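Local coordinates for protein glycoside Hydrolase (Bacteroides plebeius, PDB 5T3B) that is a family 50 glycoside hydrolase of a gut bacterium that probably cleaves glycosidic bonds in a polysaccharide, at residues S364-E369 with G416-H421; S143-W148 with D173-D178; Q41-E46 with L63-G68; F407-R410 with N414-F417. All blocks are in the same frame, centred on the assembly; numbering follows the deposited sequence.

Interactions 1, 3 and 4 form one continuous cluster, while interaction 2 stands apart in the fold. Helix 412-427 serves both interactions 1 and 4, which share Gly416 and Phe417 and whose centres lie about 9 Å apart. Interaction 3 has its centre about 12 Å from that of interaction 1; there, Gln420 OE1 lies 2.8 Å from Leu63 N, a probable hydrogen bond. Strands 39-48 and 407-409 are neighbours, and the salt bridge from Glu46 OE1 to Arg410 NE (2.9 Å) ties interaction 3 to interaction 4. Interaction 2 is about 32 Å from interaction 1, centre to centre. Ethanediol molecules, probably from the crystallisation liquor, are bound at interaction 1.

Interaction 1: S364-E369 with G416-H421; sequences SKWSPE and GFAYQH. With EDO (1,2-ethanediol), chain P; EDO (1,2-ethanediol), chain E.
The irregular segment 364-369 runs past helical residues 416-421 at side-chain distance, with Ser367 CA 7.2 Å from His421 CA and Trp366 CA 8.0 Å from Ala418 CA. The imidazole of His421 fills that gap. Its face lies against the five-membered ring of Trp366 in an offset stack, centroids 4.5 Å apart and planes inclined by 27°, with Trp366 NE1 over the rim of the imidazole. At the imidazole edge, in its plane, Ser367 OG forms a 2.8 Å hydrogen bond with His421 NE2. The serine hydroxyl has a second partner, O1 of an ethanediol, at 3.0 Å. Histidine suits this place because it offers a flat face and an edge nitrogen at once; with CG anti to the backbone N (chi1 177°), the ring reaches out from the helix to use both. Farther along the indole, Trp366 CH2 touches Ala418 CB at 3.8 Å, where a small methyl lets the six-membered ring come close to the helix. A leucine in place of His421 would probably leave Ser367 OG without its nitrogen partner and strip the stacked face from Trp366.

The second imidazole nitrogen, ND1, is hydrogen-bonded to Arg61 N, so the ring is fixed from two directions. Trp366 NE1 pairs with Thr60 OG1, and its ring also stacks on Tyr47. The contact thus joins the loop between strand 358-361 and helix 370-379 to helix 412-427, with strands 39-48 and 56-60 lying alongside the indole.

Interaction 2: S143-W148 with D173-D178; sequences SSVDDW and DKAVND
Ala175 directs its methyl group into a corner formed by two side chains one helical turn apart, Val145 and Trp148. Val145 comes in branch first: CG1 meets Ala175 CB at 3.4 Å, tighter than usual for two carbons. That branch stands anti to the backbone N (chi1 175°) and is thereby carried toward the other helix. Trp148 approaches differently, turning the rim of its six-membered ring to the alanine, so that CZ3 lies 4.0 Å from Ala175 CB with the methyl near the indole plane. Alanine is apt at 175: with Val145 CA and Ala175 CA 6.6 Å apart, its single methyl already meets the valine at less than the usual contact distance.

The indole is held by others as well. Trp148 NE1 is hydrogen-bonded to Tyr440 OH, and its ring stacks on Phe129, so its edge is presented to the alanine in a fixed orientation. The first turn carrying Val145 is secured by Ser144 at the N-cap, whose OG accepts from Asp147 N at 2.9 Å. On the partner helix, Lys174 NZ bridges to Asp178 OD2 at 2.7 Å through the carboxylate's syn lone pair, one turn on.

Helix 145-158 comes after strand 120-126 and a short helix, 135-141; helix 169-182 comes after strand 163-165, parallel to 120-126. This order is consistent with successive outer helices of the (beta/alpha)8 barrel of this family, packed here through an alanine.

Interaction 3: Q41-E46 with L63-G68; sequences QPIIVE and LPYLVG
Gln41 and Tyr65 meet through their backbones: Gln41 N donates to Tyr65 O over 2.9 Å, nearly straight at 164° and in the carbonyl plane. The return contact is apolar to polar, with Tyr65 CB 3.3 Å from Gln41 O. Beside it, the edge of the phenol ring receives Ile43, whose CG2 touches Tyr65 CE2 at 3.6 Å near the ring plane. The two side chains cross at about a right angle. Isoleucine suits this strand position, because its two branches serve two neighbours: CG2, anti to the carbonyl carbon, meets the ring while the longer branch runs on to Phe417 of helix 412-427.

The preceding Pro64 places CB 4.2 Å above one face of the Tyr65 ring, offset toward the rim; farther out, Tyr65 OH is hydrogen-bonded to Pro25 O. Gln41 is held at its far end by a bond from NE2 to Gly28 O. A backbone bond between Val67 and Gln39 continues the pairing beyond Gln41, and another joins Ile43 to Thr60 of strand 56-60. Were Tyr65 replaced by an alanine, Pro25 O would probably lose its hydroxyl partner and a gap would open beside the Ile43 methyl.

Direction and grip are thus divided: main-chain hydrogen bonding sets the course of the loop against strand 39-48, while the amphipathic tyrosine adds apolar packing at its ring edge and a polar tie at its tip.

Interaction 4: F407-R410 with N414-F417; sequences FVVR and NRGF
A tight strand-to-helix turn, leading from the strand that bridges 39-48 and 385-394 into helix 412-427, brings Val409 against Asn414 and Arg415. Only three residues separate the segments 407-410 and 414-417, and Val409 CA is 6.1 Å from Asn414 CA. The valine does most of the touching. With CG1 anti to the carbonyl carbon (chi1 -64°), its CG2 falls between the backbone N and the carbonyl carbon and presses on the helix backbone 3.5 Å from Arg415 N, and also meets Arg415 CG at 3.6 Å. The aliphatic part of the arginine thus behaves as an apolar surface, crossed by the valine at about a right angle. Next to it, Val409 CB and Asn414 CB stand 4.0 Å apart, and Asn414 CB reaches Arg410 N at 4.3 Å. No hydrogen bond links the two segments, so the contact rests on shape. A beta-branched valine fits well, being compact, at ease in a strand and able to offer a methyl to the helix.

The polar ends turn to other partners. Asn414 ND2 is hydrogen-bonded to Asp411 OD1 in the turn itself. Arg415, bent at chi3 (78°), carries its guanidinium to Thr392 O and Gly449 O and makes a cation-pi contact with Tyr458. Arg410 is held by two carboxylates, Glu46 through NE and Glu395 through NH1. Strand 407-409 runs between antiparallel strand 39-48 and parallel strand 385-394; helix 412-427 packs over it and reaches strand 39-48 through Asn414 and Phe417.

Interaction 1: S364-E369 with G416-H421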
loop_
_atom_site.group_PDB
_atom_site.type_symbol
_atom_site.label_atom_id
_atom_site.label_comp_id
_atom_site.label_asym_id
_atom_site.label_seq_id
_atom_site.Cartn_x
_atom_site.Cartn_y
_atom_site.Cartn_z
ATOM N N SER A 364 -5.075 -6.607 10.276
ATOM C CA SER A 364 -5.629 -6.903 11.597
ATOM C C SER A 364 -6.972 -6.334 11.856
ATOM O O SER A 364 -7.453 -6.372 13.015
ATOM C CB SER A 364 -4.647 -6.584 12.716
ATOM O OG SER A 364 -3.406 -7.299 12.482
ATOM N N LYS A 365 -7.622 -5.817 10.802
ATOM C CA LYS A 365 -8.988 -5.287 10.875
ATOM C C LYS A 365 -9.845 -5.915 9.816
ATOM O O LYS A 365 -9.434 -6.089 8.655
ATOM C CB LYS A 365 -9.023 -3.770 10.722
ATOM C CG LYS A 365 -8.374 -3.005 11.862
ATOM C CD LYS A 365 -9.066 -3.082 13.219
ATOM C CE LYS A 365 -8.136 -2.527 14.294
ATOM N NZ LYS A 365 -6.932 -3.387 14.504
ATOM N N TRP A 366 -11.045 -6.307 10.198
ATOM C CA TRP A 366 -11.972 -6.822 9.219
ATOM C C TRP A 366 -12.456 -5.697 8.304
ATOM O O TRP A 366 -12.658 -5.893 7.093
ATOM C CB TRP A 366 -13.138 -7.570 9.917
ATOM C CG TRP A 366 -14.056 -8.225 8.943
ATOM C CD1 TRP A 366 -15.364 -7.911 8.681
ATOM C CD2 TRP A 366 -13.726 -9.333 8.094
ATOM N NE1 TRP A 366 -15.868 -8.765 7.744
ATOM C CE2 TRP A 366 -14.868 -9.631 7.342
ATOM C CE3 TRP A 366 -12.580 -10.095 7.920
ATOM C CZ2 TRP A 366 -14.894 -10.691 6.433
ATOM C CZ3 TRP A 366 -12.599 -11.094 6.998
ATOM C CH2 TRP A 366 -13.750 -11.396 6.281
ATOM N N SER A 367 -12.758 -4.537 8.909
ATOM C CA SER A 367 -13.307 -3.403 8.183
ATOM C C SER A 367 -12.330 -2.223 8.258
ATOM O O SER A 367 -11.805 -1.902 9.335
ATOM C CB SER A 367 -14.622 -2.985 8.798
ATOM O OG SER A 367 -15.535 -4.044 8.892
ATOM N N PRO A 368 -12.116 -1.519 7.135
ATOM C CA PRO A 368 -11.432 -0.233 7.232
ATOM C C PRO A 368 -12.097 0.683 8.246
ATOM O O PRO A 368 -13.322 0.683 8.326
ATOM C CB PRO A 368 -11.555 0.294 5.815
ATOM C CG PRO A 368 -11.691 -0.892 4.991
ATOM C CD PRO A 368 -12.523 -1.811 5.764
ATOM N N GLU A 369 -11.305 1.393 9.048
ATOM C CA GLU A 369 -11.869 2.143 10.165
ATOM C C GLU A 369 -12.108 3.581 9.714
ATOM O O GLU A 369 -11.172 4.350 9.616
ATOM C CB GLU A 369 -10.876 2.084 11.313
ATOM C CG GLU A 369 -10.648 0.681 11.850
ATOM C CD GLU A 369 -9.345 0.547 12.572
ATOM O OE1 GLU A 369 -8.272 0.584 11.896
ATOM O OE2 GLU A 369 -9.391 0.447 13.804
ATOM N N GLY A 416 -13.071 -13.632 -1.794
ATOM C CA GLY A 416 -13.725 -12.651 -2.674
ATOM C C GLY A 416 -14.650 -11.732 -1.910
ATOM O O GLY A 416 -14.655 -10.506 -2.119
ATOM N N PHE A 417 -15.474 -12.312 -1.019
ATOM C CA PHE A 417 -16.332 -11.501 -0.173
ATOM C C PHE A 417 -15.533 -10.536 0.702
ATOM O O PHE A 417 -15.900 -9.344 0.849
ATOM C CB PHE A 417 -17.223 -12.349 0.708
ATOM C CG PHE A 417 -18.238 -13.251 -0.007
ATOM C CD1 PHE A 417 -18.678 -13.036 -1.289
ATOM C CD2 PHE A 417 -18.761 -14.330 0.679
ATOM C CE1 PHE A 417 -19.627 -13.841 -1.898
ATOM C CE2 PHE A 417 -19.734 -15.144 0.102
ATOM C CZ PHE A 417 -20.149 -14.912 -1.190
ATOM N N ALA A 418 -14.427 -11.017 1.285
ATOM C CA ALA A 418 -13.578 -10.156 2.103
ATOM C C ALA A 418 -12.962 -9.039 1.254
ATOM O O ALA A 418 -12.806 -7.923 1.738
ATOM C CB ALA A 418 -12.508 -10.958 2.755
ATOM N N TYR A 419 -12.548 -9.348 0.031
ATOM C CA TYR A 419 -12.004 -8.326 -0.849
ATOM C C TYR A 419 -13.062 -7.257 -1.093
ATOM O O TYR A 419 -12.758 -6.055 -1.003
ATOM C CB TYR A 419 -11.556 -8.940 -2.195
ATOM C CG TYR A 419 -10.959 -7.966 -3.146
ATOM C CD1 TYR A 419 -11.746 -7.275 -4.067
ATOM C CD2 TYR A 419 -9.609 -7.770 -3.212
ATOM C CE1 TYR A 419 -11.230 -6.399 -4.983
ATOM C CE2 TYR A 419 -9.076 -6.875 -4.135
ATOM C CZ TYR A 419 -9.877 -6.208 -5.041
ATOM O OH TYR A 419 -9.250 -5.360 -5.928
ATOM N N GLN A 420 -14.288 -7.668 -1.424
ATOM C CA GLN A 420 -15.361 -6.693 -1.638
ATOM C C GLN A 420 -15.612 -5.863 -0.408
ATOM O O GLN A 420 -15.778 -4.630 -0.516
ATOM C CB GLN A 420 -16.651 -7.334 -2.146
ATOM C CG GLN A 420 -16.463 -8.071 -3.438
ATOM C CD GLN A 420 -17.779 -8.327 -4.148
ATOM O OE1 GLN A 420 -18.828 -8.344 -3.515
ATOM N NE2 GLN A 420 -17.710 -8.513 -5.450
ATOM N N HIS A 421 -15.700 -6.499 0.754
ATOM C CA HIS A 421 -15.990 -5.764 1.984
ATOM C C HIS A 421 -14.902 -4.700 2.245
ATOM O O HIS A 421 -15.181 -3.547 2.558
ATOM C CB HIS A 421 -16.054 -6.765 3.132
ATOM C CG HIS A 421 -16.273 -6.177 4.467
ATOM N ND1 HIS A 421 -17.502 -5.874 4.938
ATOM C CD2 HIS A 421 -15.400 -5.773 5.392
ATOM C CE1 HIS A 421 -17.384 -5.350 6.125
ATOM N NE2 HIS A 421 -16.117 -5.247 6.421
HETATM C C1 EDO P . -19.356 -3.363 9.940
HETATM O O1 EDO P . -18.073 -2.735 9.732
HETATM C C2 EDO P . -19.334 -4.731 9.311
HETATM O O2 EDO P . -20.134 -4.955 8.082
HETATM C C1 EDO E . -2.583 -2.659 15.153
HETATM O O1 EDO E . -3.978 -3.035 15.026
HETATM C C2 EDO E . -1.672 -3.777 14.605
HETATM O O2 EDO E . -1.792 -3.636 13.152
#

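Interaction 2: S143-W148 with D173-D178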
loop_
_atom_site.group_PDB
_atom_site.type_symbol
_atom_site.label_atom_id
_atom_site.label_comp_id
_atom_site.label_asym_id
_atom_site.label_seq_id
_atom_site.Cartn_x
_atom_site.Cartn_y
_atom_site.Cartn_z
ATOM N N SER A 143 6.615 -18.437 -22.232
ATOM C CA SER A 143 7.719 -18.835 -23.073
ATOM C C SER A 143 8.973 -18.004 -22.887
ATOM O O SER A 143 10.028 -18.343 -23.387
ATOM C CB SER A 143 7.258 -18.813 -24.533
ATOM O OG SER A 143 6.938 -17.517 -24.907
ATOM N N SER A 144 8.845 -16.913 -22.137
ATOM C CA SER A 144 9.938 -15.946 -21.947
ATOM C C SER A 144 9.496 -14.994 -20.843
ATOM O O SER A 144 8.308 -14.944 -20.500
ATOM C CB SER A 144 10.191 -15.141 -23.189
ATOM O OG SER A 144 9.129 -14.320 -23.566
ATOM N N VAL A 145 10.457 -14.190 -20.350
ATOM C CA VAL A 145 10.108 -13.106 -19.424
ATOM C C VAL A 145 9.148 -12.129 -20.033
ATOM O O VAL A 145 8.152 -11.738 -19.414
ATOM C CB VAL A 145 11.380 -12.467 -18.867
ATOM C CG1 VAL A 145 11.018 -11.266 -17.999
ATOM C CG2 VAL A 145 12.192 -13.510 -18.082
ATOM N N ASP A 146 9.433 -11.722 -21.280
ATOM C CA ASP A 146 8.490 -10.833 -21.978
ATOM C C ASP A 146 7.069 -11.400 -22.065
ATOM O O ASP A 146 6.066 -10.688 -21.852
ATOM C CB ASP A 146 9.065 -10.527 -23.370
ATOM C CG ASP A 146 8.123 -9.715 -24.269
ATOM O OD1 ASP A 146 7.802 -8.571 -23.939
ATOM O OD2 ASP A 146 7.617 -10.239 -25.294
ATOM N N ASP A 147 7.003 -12.691 -22.424
ATOM C CA ASP A 147 5.698 -13.336 -22.503
ATOM C C ASP A 147 4.959 -13.299 -21.163
ATOM O O ASP A 147 3.761 -13.112 -21.119
ATOM C CB ASP A 147 5.882 -14.775 -23.033
ATOM C CG ASP A 147 4.594 -15.467 -23.394
ATOM O OD1 ASP A 147 3.785 -14.889 -24.141
ATOM O OD2 ASP A 147 4.436 -16.637 -22.942
ATOM N N TRP A 148 5.714 -13.525 -20.099
ATOM C CA TRP A 148 5.160 -13.440 -18.762
ATOM C C TRP A 148 4.579 -12.042 -18.463
ATOM O O TRP A 148 3.445 -11.922 -18.020
ATOM C CB TRP A 148 6.199 -13.873 -17.758
ATOM C CG TRP A 148 5.839 -13.610 -16.317
ATOM C CD1 TRP A 148 4.857 -14.210 -15.582
ATOM C CD2 TRP A 148 6.456 -12.678 -15.415
ATOM N NE1 TRP A 148 4.835 -13.727 -14.306
ATOM C CE2 TRP A 148 5.788 -12.775 -14.189
ATOM C CE3 TRP A 148 7.500 -11.751 -15.568
ATOM C CZ2 TRP A 148 6.175 -12.000 -13.092
ATOM C CZ3 TRP A 148 7.876 -10.963 -14.499
ATOM C CH2 TRP A 148 7.187 -11.076 -13.303
ATOM N N ASP A 173 11.420 -5.970 -11.438
ATOM C CA ASP A 173 11.387 -4.554 -11.806
ATOM C C ASP A 173 11.917 -4.368 -13.232
ATOM O O ASP A 173 11.290 -3.598 -13.992
ATOM C CB ASP A 173 12.229 -3.752 -10.864
ATOM C CG ASP A 173 11.588 -3.510 -9.480
ATOM O OD1 ASP A 173 10.408 -3.781 -9.292
ATOM O OD2 ASP A 173 12.325 -3.021 -8.590
ATOM N N LYS A 174 13.029 -5.018 -13.602
ATOM C CA LYS A 174 13.589 -4.854 -14.962
ATOM C C LYS A 174 12.624 -5.460 -16.007
ATOM O O LYS A 174 12.480 -4.903 -17.069
ATOM C CB LYS A 174 14.967 -5.468 -15.045
ATOM C CG LYS A 174 15.596 -5.325 -16.405
ATOM C CD LYS A 174 17.045 -5.572 -16.411
ATOM C CE LYS A 174 17.650 -5.069 -17.717
ATOM N NZ LYS A 174 17.075 -5.651 -18.945
ATOM N N ALA A 175 12.036 -6.601 -15.701
ATOM C CA ALA A 175 11.123 -7.238 -16.657
ATOM C C ALA A 175 10.005 -6.307 -17.043
ATOM O O ALA A 175 9.692 -6.142 -18.215
ATOM C CB ALA A 175 10.581 -8.516 -16.080
ATOM N N VAL A 176 9.371 -5.707 -16.061
ATOM C CA VAL A 176 8.256 -4.811 -16.307
ATOM C C VAL A 176 8.767 -3.509 -16.990
ATOM O O VAL A 176 8.129 -2.996 -17.899
ATOM C CB VAL A 176 7.511 -4.508 -15.029
ATOM C CG1 VAL A 176 6.481 -3.445 -15.234
ATOM C CG2 VAL A 176 6.869 -5.778 -14.486
ATOM N N ASN A 177 9.907 -3.016 -16.531
ATOM C CA ASN A 177 10.464 -1.809 -17.091
ATOM C C ASN A 177 10.770 -1.970 -18.572
ATOM O O ASN A 177 10.433 -1.125 -19.400
ATOM C CB ASN A 177 11.685 -1.395 -16.254
ATOM C CG ASN A 177 12.129 0.024 -16.511
ATOM O OD1 ASN A 177 12.932 0.293 -17.405
ATOM N ND2 ASN A 177 11.643 0.919 -15.698
ATOM N N ASP A 178 11.376 -3.100 -18.913
ATOM C CA ASP A 178 11.717 -3.404 -20.317
ATOM C C ASP A 178 10.423 -3.519 -21.136
ATOM O O ASP A 178 10.310 -2.995 -22.281
ATOM C CB ASP A 178 12.471 -4.740 -20.417
ATOM C CG ASP A 178 13.913 -4.668 -19.943
ATOM O OD1 ASP A 178 14.450 -3.564 -19.785
ATOM O OD2 ASP A 178 14.500 -5.751 -19.737
#

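Interaction 3: Q41-E46 with L63-G68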
loop_
_atom_site.group_PDB
_atom_site.type_symbol
_atom_site.label_atom_id
_atom_site.label_comp_id
_atom_site.label_asym_id
_atom_site.label_seq_id
_atom_site.Cartn_x
_atom_site.Cartn_y
_atom_site.Cartn_z
ATOM N N GLN A 41 -27.458 -5.060 2.948
ATOM C CA GLN A 41 -27.981 -6.270 3.573
ATOM C C GLN A 41 -26.826 -7.190 3.948
ATOM O O GLN A 41 -26.116 -7.660 3.080
ATOM C CB GLN A 41 -28.927 -6.961 2.645
ATOM C CG GLN A 41 -30.141 -6.161 2.329
ATOM C CD GLN A 41 -31.089 -6.993 1.534
ATOM O OE1 GLN A 41 -31.039 -6.941 0.333
ATOM N NE2 GLN A 41 -31.877 -7.881 2.216
ATOM N N PRO A 42 -26.596 -7.389 5.246
ATOM C CA PRO A 42 -25.373 -8.062 5.663
ATOM C C PRO A 42 -25.404 -9.565 5.453
ATOM O O PRO A 42 -26.469 -10.224 5.520
ATOM C CB PRO A 42 -25.245 -7.730 7.130
ATOM C CG PRO A 42 -26.634 -7.355 7.576
ATOM C CD PRO A 42 -27.351 -6.868 6.398
ATOM N N ILE A 43 -24.229 -10.105 5.156
ATOM C CA ILE A 43 -23.961 -11.541 5.282
ATOM C C ILE A 43 -22.986 -11.816 6.400
ATOM O O ILE A 43 -22.321 -10.898 6.902
ATOM C CB ILE A 43 -23.494 -12.157 3.915
ATOM C CG1 ILE A 43 -22.159 -11.593 3.459
ATOM C CG2 ILE A 43 -24.534 -11.981 2.830
ATOM C CD1 ILE A 43 -21.428 -12.462 2.448
ATOM N N ILE A 44 -22.839 -13.088 6.722
ATOM C CA ILE A 44 -21.860 -13.534 7.671
ATOM C C ILE A 44 -20.693 -14.217 6.896
ATOM O O ILE A 44 -20.929 -15.055 6.042
ATOM C CB ILE A 44 -22.418 -14.533 8.652
ATOM C CG1 ILE A 44 -23.375 -13.813 9.582
ATOM C CG2 ILE A 44 -21.319 -15.237 9.458
ATOM C CD1 ILE A 44 -22.839 -12.654 10.457
ATOM N N VAL A 45 -19.471 -13.787 7.223
ATOM C CA VAL A 45 -18.269 -14.453 6.751
ATOM C C VAL A 45 -17.480 -14.871 7.979
ATOM O O VAL A 45 -17.268 -14.078 8.904
ATOM C CB VAL A 45 -17.403 -13.564 5.851
ATOM C CG1 VAL A 45 -16.090 -14.221 5.545
ATOM C CG2 VAL A 45 -18.165 -13.218 4.587
ATOM N N GLU A 46 -17.115 -16.134 8.028
ATOM C CA GLU A 46 -16.275 -16.622 9.106
ATOM C C GLU A 46 -14.798 -16.299 8.858
ATOM O O GLU A 46 -14.300 -16.488 7.759
ATOM C CB GLU A 46 -16.392 -18.136 9.286
ATOM C CG GLU A 46 -17.756 -18.654 9.760
ATOM C CD GLU A 46 -17.573 -20.164 10.027
ATOM O OE1 GLU A 46 -17.588 -20.896 9.040
ATOM O OE2 GLU A 46 -17.215 -20.548 11.182
ATOM N N LEU A 63 -20.852 -6.552 -2.675
ATOM C CA LEU A 63 -21.354 -5.693 -3.741
ATOM C C LEU A 63 -22.816 -5.970 -4.147
ATOM O O LEU A 63 -23.579 -4.994 -4.294
ATOM C CB LEU A 63 -20.422 -5.708 -4.916
ATOM C CG LEU A 63 -20.707 -4.690 -5.999
ATOM C CD1 LEU A 63 -20.599 -3.245 -5.513
ATOM C CD2 LEU A 63 -19.775 -4.914 -7.185
ATOM N N PRO A 64 -23.229 -7.236 -4.242
ATOM C CA PRO A 64 -24.625 -7.511 -4.614
ATOM C C PRO A 64 -25.659 -7.000 -3.634
ATOM O O PRO A 64 -26.829 -6.899 -4.001
ATOM C CB PRO A 64 -24.631 -9.040 -4.657
ATOM C CG PRO A 64 -23.251 -9.426 -4.998
ATOM C CD PRO A 64 -22.434 -8.484 -4.227
ATOM N N TYR A 65 -25.254 -6.674 -2.402
ATOM C CA TYR A 65 -26.184 -6.358 -1.336
ATOM C C TYR A 65 -26.088 -4.932 -0.849
ATOM O O TYR A 65 -26.539 -4.590 0.239
ATOM C CB TYR A 65 -26.001 -7.391 -0.204
ATOM C CG TYR A 65 -26.387 -8.828 -0.604
ATOM C CD1 TYR A 65 -27.397 -9.084 -1.511
ATOM C CD2 TYR A 65 -25.704 -9.915 -0.050
ATOM C CE1 TYR A 65 -27.754 -10.376 -1.853
ATOM C CE2 TYR A 65 -26.079 -11.204 -0.353
ATOM C CZ TYR A 65 -27.117 -11.431 -1.258
ATOM O OH TYR A 65 -27.489 -12.714 -1.527
ATOM N N LEU A 66 -25.467 -4.085 -1.652
ATOM C CA LEU A 66 -25.515 -2.645 -1.417
ATOM C C LEU A 66 -26.828 -2.065 -1.810
ATOM O O LEU A 66 -27.281 -2.264 -2.911
ATOM C CB LEU A 66 -24.608 -1.972 -2.370
ATOM C CG LEU A 66 -23.247 -2.144 -2.149
ATOM C CD1 LEU A 66 -22.410 -1.025 -2.926
ATOM C CD2 LEU A 66 -22.845 -2.087 -0.711
ATOM N N VAL A 67 -27.500 -1.409 -0.871
ATOM C CA VAL A 67 -28.835 -0.870 -1.180
ATOM C C VAL A 67 -28.689 0.391 -2.043
ATOM O O VAL A 67 -27.960 1.326 -1.669
ATOM C CB VAL A 67 -29.622 -0.553 0.135
ATOM C CG1 VAL A 67 -30.941 0.168 -0.152
ATOM C CG2 VAL A 67 -29.836 -1.836 0.949
ATOM N N GLY A 68 -29.360 0.421 -3.180
ATOM C CA GLY A 68 -29.345 1.583 -4.039
ATOM C C GLY A 68 -28.277 1.521 -5.094
ATOM O O GLY A 68 -28.107 2.513 -5.789
#

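Interaction 4: F407-R410 with N414-F417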
loop_
_atom_site.group_PDB
_atom_site.type_symbol
_atom_site.label_atom_id
_atom_site.label_comp_id
_atom_site.label_asym_id
_atom_site.label_seq_id
_atom_site.Cartn_x
_atom_site.Cartn_y
_atom_site.Cartn_z
ATOM N N PHE A 407 -6.079 -12.449 7.496
ATOM C CA PHE A 407 -6.951 -13.401 8.143
ATOM C C PHE A 407 -7.243 -14.625 7.267
ATOM O O PHE A 407 -7.180 -14.524 6.034
ATOM C CB PHE A 407 -8.252 -12.747 8.555
ATOM C CG PHE A 407 -8.145 -11.597 9.522
ATOM C CD1 PHE A 407 -7.262 -11.572 10.558
ATOM C CD2 PHE A 407 -9.031 -10.576 9.383
ATOM C CE1 PHE A 407 -7.294 -10.529 11.508
ATOM C CE2 PHE A 407 -9.075 -9.547 10.264
ATOM C CZ PHE A 407 -8.252 -9.547 11.346
ATOM N N VAL A 408 -7.589 -15.715 7.921
ATOM C CA VAL A 408 -8.027 -16.921 7.225
ATOM C C VAL A 408 -9.556 -16.960 7.122
ATOM O O VAL A 408 -10.246 -16.750 8.118
ATOM C CB VAL A 408 -7.573 -18.173 7.980
ATOM C CG1 VAL A 408 -8.014 -19.454 7.257
ATOM C CG2 VAL A 408 -6.065 -18.160 8.179
ATOM N N VAL A 409 -10.055 -17.216 5.919
ATOM C CA VAL A 409 -11.457 -17.399 5.649
ATOM C C VAL A 409 -11.641 -18.821 5.111
ATOM O O VAL A 409 -10.663 -19.529 4.875
ATOM C CB VAL A 409 -12.041 -16.334 4.714
ATOM C CG1 VAL A 409 -11.986 -14.947 5.354
ATOM C CG2 VAL A 409 -11.357 -16.317 3.376
ATOM N N ARG A 410 -12.887 -19.236 4.949
ATOM C CA ARG A 410 -13.076 -20.665 4.662
ATOM C C ARG A 410 -12.621 -21.103 3.273
ATOM O O ARG A 410 -12.172 -22.238 3.086
ATOM C CB ARG A 410 -14.527 -21.075 4.869
ATOM C CG ARG A 410 -15.018 -21.002 6.298
ATOM C CD ARG A 410 -14.346 -21.986 7.191
ATOM N NE ARG A 410 -15.000 -21.995 8.513
ATOM C CZ ARG A 410 -14.545 -22.675 9.531
ATOM N NH1 ARG A 410 -13.454 -23.420 9.434
ATOM N NH2 ARG A 410 -15.211 -22.616 10.668
ATOM N N ASN A 414 -15.081 -16.781 -0.155
ATOM C CA ASN A 414 -15.064 -15.888 0.992
ATOM C C ASN A 414 -13.872 -14.937 0.929
ATOM O O ASN A 414 -13.980 -13.821 1.487
ATOM C CB ASN A 414 -15.178 -16.670 2.297
ATOM C CG ASN A 414 -16.623 -17.105 2.558
ATOM O OD1 ASN A 414 -17.415 -16.326 3.082
ATOM N ND2 ASN A 414 -16.953 -18.274 2.188
ATOM N N ARG A 415 -12.752 -15.323 0.312
ATOM C CA ARG A 415 -11.716 -14.365 0.044
ATOM C C ARG A 415 -12.273 -13.251 -0.833
ATOM O O ARG A 415 -11.903 -12.063 -0.682
ATOM C CB ARG A 415 -10.466 -14.990 -0.596
ATOM C CG ARG A 415 -9.742 -16.031 0.223
ATOM C CD ARG A 415 -8.604 -16.626 -0.572
ATOM N NE ARG A 415 -7.456 -15.742 -0.600
ATOM C CZ ARG A 415 -6.500 -15.792 -1.540
ATOM N NH1 ARG A 415 -6.586 -16.515 -2.653
ATOM N NH2 ARG A 415 -5.427 -15.054 -1.358
ATOM N N GLY A 416 -13.071 -13.632 -1.794
ATOM C CA GLY A 416 -13.725 -12.651 -2.674
ATOM C C GLY A 416 -14.650 -11.732 -1.910
ATOM O O GLY A 416 -14.655 -10.506 -2.119
ATOM N N PHE A 417 -15.474 -12.312 -1.019
ATOM C CA PHE A 417 -16.332 -11.501 -0.173
ATOM C C PHE A 417 -15.533 -10.536 0.702
ATOM O O PHE A 417 -15.900 -9.344 0.849
ATOM C CB PHE A 417 -17.223 -12.349 0.708
ATOM C CG PHE A 417 -18.238 -13.251 -0.007
ATOM C CD1 PHE A 417 -18.678 -13.036 -1.289
ATOM C CD2 PHE A 417 -18.761 -14.330 0.679
ATOM C CE1 PHE A 417 -19.627 -13.841 -1.898
ATOM C CE2 PHE A 417 -19.734 -15.144 0.102
ATOM C CZ PHE A 417 -20.149 -14.912 -1.190
#